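Local coordinates for protein CRISPR system Cmr subunit Cmr1-1 (Pyrococcus furiosus, PDB 4W8Z) that binds RNA and helps cap the type III-B Cmr ribonucleoprotein complex, which serves CRISPR immunity against mobile genetic elements, at residues F12-T18 / G164-R170. Numbering follows the deposited sequence.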
ATOM      1  N   PHE A  12     -15.292   0.322  12.594  1.00 80.38           N
ATOM      2  CA  PHE A  12     -13.877   0.067  12.846  1.00 77.81           C
ATOM      3  C   PHE A  12     -13.173   1.253  13.491  1.00 81.08           C
ATOM      4  O   PHE A  12     -13.481   2.406  13.196  1.00 81.98           O
ATOM      5  CB  PHE A  12     -13.148  -0.277  11.543  1.00 80.16           C
ATOM      6  CG  PHE A  12     -13.663  -1.505  10.858  1.00 75.82           C
ATOM      7  CD1 PHE A  12     -13.096  -2.741  11.107  1.00 68.23           C
ATOM      8  CD2 PHE A  12     -14.709  -1.421   9.953  1.00 71.53           C
ATOM      9  CE1 PHE A  12     -13.565  -3.872  10.475  1.00 67.55           C
ATOM     10  CE2 PHE A  12     -15.184  -2.549   9.318  1.00 74.22           C
ATOM     11  CZ  PHE A  12     -14.611  -3.775   9.579  1.00 75.58           C
ATOM     12  N   GLU A  13     -12.218   0.961  14.366  1.00 76.36           N
ATOM     13  CA  GLU A  13     -11.239   1.956  14.776  1.00 77.14           C
ATOM     14  C   GLU A  13      -9.866   1.511  14.299  1.00 76.59           C
ATOM     15  O   GLU A  13      -9.380   0.451  14.698  1.00 72.81           O
ATOM     16  CB  GLU A  13     -11.232   2.155  16.292  1.00 80.28           C
ATOM     17  CG  GLU A  13     -12.046   3.340  16.771  1.00 84.50           C
ATOM     18  CD  GLU A  13     -11.625   3.813  18.153  1.00 98.27           C
ATOM     19  OE1 GLU A  13     -12.513   4.114  18.983  1.00109.84           O
ATOM     20  OE2 GLU A  13     -10.401   3.888  18.403  1.00 91.74           O
ATOM     21  N   ILE A  14      -9.248   2.300  13.428  1.00 74.84           N
ATOM     22  CA  ILE A  14      -7.895   1.986  12.985  1.00 75.84           C
ATOM     23  C   ILE A  14      -6.902   2.963  13.600  1.00 77.36           C
ATOM     24  O   ILE A  14      -7.254   4.084  13.960  1.00 80.05           O
ATOM     25  CB  ILE A  14      -7.768   1.997  11.446  1.00 70.32           C
ATOM     26  CG1 ILE A  14      -7.705   3.428  10.909  1.00 81.70           C
ATOM     27  CG2 ILE A  14      -8.913   1.220  10.816  1.00 69.04           C
ATOM     28  CD1 ILE A  14      -7.497   3.510   9.407  1.00 74.70           C
ATOM     29  N   GLU A  15      -5.662   2.516  13.748  1.00 76.34           N
ATOM     30  CA  GLU A  15      -4.625   3.320  14.369  1.00 77.76           C
ATOM     31  C   GLU A  15      -3.381   3.337  13.487  1.00 85.93           C
ATOM     32  O   GLU A  15      -3.034   2.326  12.870  1.00 83.99           O
ATOM     33  CB  GLU A  15      -4.298   2.777  15.763  1.00 81.98           C
ATOM     34  CG  GLU A  15      -3.145   3.474  16.460  1.00 88.59           C
ATOM     35  CD  GLU A  15      -2.836   2.878  17.824  1.00 95.39           C
ATOM     36  OE1 GLU A  15      -3.772   2.728  18.640  1.00 90.99           O
ATOM     37  OE2 GLU A  15      -1.655   2.552  18.077  1.00 99.51           O
ATOM     38  N   SER A  16      -2.719   4.488  13.420  1.00 76.22           N
ATOM     39  CA  SER A  16      -1.482   4.612  12.662  1.00 68.52           C
ATOM     40  C   SER A  16      -0.327   3.898  13.363  1.00 74.20           C
ATOM     41  O   SER A  16      -0.070   4.115  14.549  1.00 75.13           O
ATOM     42  CB  SER A  16      -1.129   6.085  12.443  1.00 68.90           C
ATOM     43  OG  SER A  16      -2.148   6.747  11.715  1.00 72.02           O
ATOM     44  N   ILE A  17       0.362   3.036  12.624  1.00 63.85           N
ATOM     45  CA  ILE A  17       1.576   2.404  13.118  1.00 62.26           C
ATOM     46  C   ILE A  17       2.775   3.286  12.789  1.00 70.84           C
ATOM     47  O   ILE A  17       3.695   3.434  13.595  1.00 84.45           O
ATOM     48  CB  ILE A  17       1.766   1.007  12.513  1.00 62.43           C
ATOM     49  CG1 ILE A  17       0.721   0.044  13.077  1.00 60.46           C
ATOM     50  CG2 ILE A  17       3.170   0.492  12.769  1.00 66.77           C
ATOM     51  CD1 ILE A  17       0.617  -1.254  12.311  1.00 66.85           C
ATOM     52  N   THR A  18       2.753   3.882  11.601  1.00 64.70           N
ATOM     53  CA  THR A  18       3.795   4.809  11.184  1.00 66.74           C
ATOM     54  C   THR A  18       3.216   6.204  10.977  1.00 69.86           C
ATOM     55  O   THR A  18       1.997   6.367  10.895  1.00 70.26           O
ATOM     56  CB  THR A  18       4.480   4.350   9.881  1.00 59.57           C
ATOM     57  OG1 THR A  18       3.487   4.090   8.879  1.00 71.46           O
ATOM     58  CG2 THR A  18       5.297   3.090  10.117  1.00 57.80           C
ATOM     59  N   GLY A 164       1.794   5.830   6.845  1.00 62.88           N
ATOM     60  CA  GLY A 164       0.376   5.538   6.823  1.00 64.99           C
ATOM     61  C   GLY A 164       0.026   4.067   6.927  1.00 75.57           C
ATOM     62  O   GLY A 164      -1.056   3.650   6.511  1.00 66.58           O
ATOM     63  N   SER A 165       0.935   3.270   7.481  1.00 72.73           N
ATOM     64  CA  SER A 165       0.604   1.888   7.806  1.00 67.22           C
ATOM     65  C   SER A 165      -0.378   1.864   8.971  1.00 73.41           C
ATOM     66  O   SER A 165      -0.202   2.580   9.955  1.00 80.56           O
ATOM     67  CB  SER A 165       1.856   1.088   8.142  1.00 64.37           C
ATOM     68  OG  SER A 165       2.609   0.819   6.975  1.00 63.48           O
ATOM     69  N   MET A 166      -1.412   1.038   8.852  1.00 76.84           N
ATOM     70  CA  MET A 166      -2.502   1.026   9.816  1.00 65.42           C
ATOM     71  C   MET A 166      -2.698  -0.332  10.476  1.00 70.84           C
ATOM     72  O   MET A 166      -2.285  -1.363   9.946  1.00 77.11           O
ATOM     73  CB  MET A 166      -3.799   1.453   9.128  1.00 63.29           C
ATOM     74  CG  MET A 166      -3.717   2.825   8.487  1.00 63.28           C
ATOM     75  SD  MET A 166      -3.704   4.137   9.722  1.00113.39           S
ATOM     76  CE  MET A 166      -2.987   5.476   8.778  1.00 99.76           C
ATOM     77  N   LYS A 167      -3.336  -0.319  11.643  1.00 78.98           N
ATOM     78  CA  LYS A 167      -3.805  -1.546  12.276  1.00 71.48           C
ATOM     79  C   LYS A 167      -5.199  -1.310  12.843  1.00 74.40           C
ATOM     80  O   LYS A 167      -5.583  -0.170  13.099  1.00 71.64           O
ATOM     81  CB  LYS A 167      -2.844  -2.006  13.375  1.00 73.75           C
ATOM     82  CG  LYS A 167      -2.978  -1.263  14.694  1.00 77.42           C
ATOM     83  CD  LYS A 167      -1.826  -1.614  15.612  1.00 80.54           C
ATOM     84  CE  LYS A 167      -2.259  -1.645  17.059  1.00 92.34           C
ATOM     85  NZ  LYS A 167      -1.219  -2.294  17.913  1.00107.02           N
ATOM     86  N   ILE A 168      -5.958  -2.386  13.016  1.00 77.98           N
ATOM     87  CA  ILE A 168      -7.282  -2.296  13.623  1.00 75.90           C
ATOM     88  C   ILE A 168      -7.179  -2.519  15.125  1.00 76.03           C
ATOM     89  O   ILE A 168      -6.764  -3.589  15.564  1.00 80.03           O
ATOM     90  CB  ILE A 168      -8.253  -3.325  13.015  1.00 66.45           C
ATOM     91  CG1 ILE A 168      -8.466  -3.040  11.527  1.00 65.72           C
ATOM     92  CG2 ILE A 168      -9.575  -3.315  13.757  1.00 63.66           C
ATOM     93  CD1 ILE A 168      -9.299  -4.084  10.821  1.00 59.22           C
ATOM     94  N   VAL A 169      -7.543  -1.515  15.916  1.00 79.72           N
ATOM     95  CA  VAL A 169      -7.470  -1.657  17.366  1.00 87.35           C
ATOM     96  C   VAL A 169      -8.747  -2.276  17.930  1.00 86.02           C
ATOM     97  O   VAL A 169      -8.689  -3.130  18.810  1.00 93.94           O
ATOM     98  CB  VAL A 169      -7.191  -0.308  18.071  1.00 86.70           C
ATOM     99  CG1 VAL A 169      -5.712   0.028  17.996  1.00 89.59           C
ATOM    100  CG2 VAL A 169      -8.024   0.807  17.469  1.00 87.43           C
ATOM    101  N   ARG A 170      -9.900  -1.853  17.424  1.00 85.48           N
ATOM    102  CA  ARG A 170     -11.153  -2.489  17.809  1.00 83.17           C
ATOM    103  C   ARG A 170     -12.207  -2.312  16.730  1.00 81.87           C
ATOM    104  O   ARG A 170     -12.161  -1.359  15.947  1.00 86.63           O
ATOM    105  CB  ARG A 170     -11.666  -1.937  19.137  1.00 87.60           C
ATOM    106  CG  ARG A 170     -12.231  -0.532  19.064  1.00 95.61           C
ATOM    107  CD  ARG A 170     -12.709  -0.083  20.434  1.00107.32           C
ATOM    108  NE  ARG A 170     -11.621  -0.116  21.405  1.00101.96           N
ATOM    109  CZ  ARG A 170     -10.819   0.913  21.650  1.00104.49           C
ATOM    110  NH1 ARG A 170     -10.995   2.056  21.002  1.00105.47           N
ATOM    111  NH2 ARG A 170      -9.847   0.800  22.545  1.00104.83           N
TER
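Glu15 and Lys167 form the regular hydrogen-bonded pair at the middle of this antiparallel contact: Glu15 N donates to Lys167 O at 2.8 Å, and Lys167 N returns a bond to Glu15 O in the carbonyl plane. The strands belong to the four-stranded antiparallel sheet of the RAMP-superfamily region, in which 8-16 lies between 126-133 and 166-172, one of the two outer strands of the sheet within this chain. The N-to-C directions of the short strand segments make an angle of 135°. Toward Glu13 the register slips by one residue at a beta bulge: Glu13 N donates to Arg170 O, whereas Glu13 O accepts from Val169 N. Val169, the extra residue, has a helix-like backbone. Beyond the strands, Ile17 N reaches Ser165 O and Ser165 N donates to Thr18 OG1 at 3.0 Å; this hydroxyl also bonds to Gly162 O.

One face of the sheet is mostly apolar. Ile14 CD1 packs on Met166 SD (3.9 Å), and the ring of Phe12 meets Ile168 CD1 through CD1. Helix 136-152 covers this face, touching Phe12 and Ile168.

Charged groups mark the other face. With CG anti to the backbone N (chi1 175°), Glu15 extends across Val169, whose CG1 lies 3.4 Å from Glu15 OE1; that oxygen is salt-bridged to Arg126. Lys167 sends NZ to Glu290 instead, while its aliphatic chain crosses that of Ile17 at roughly a right angle, with Ile17 CD1 3.7 Å from Lys167 CB. Glu13 and Arg170 run side by side in the same direction, yet carboxylate and guanidinium planes stand 87° apart. Glu13 OE1 also pairs with Arg128, and Arg170 NH1 closes its salt bridge to Glu13 OE2 at 3.2 Å.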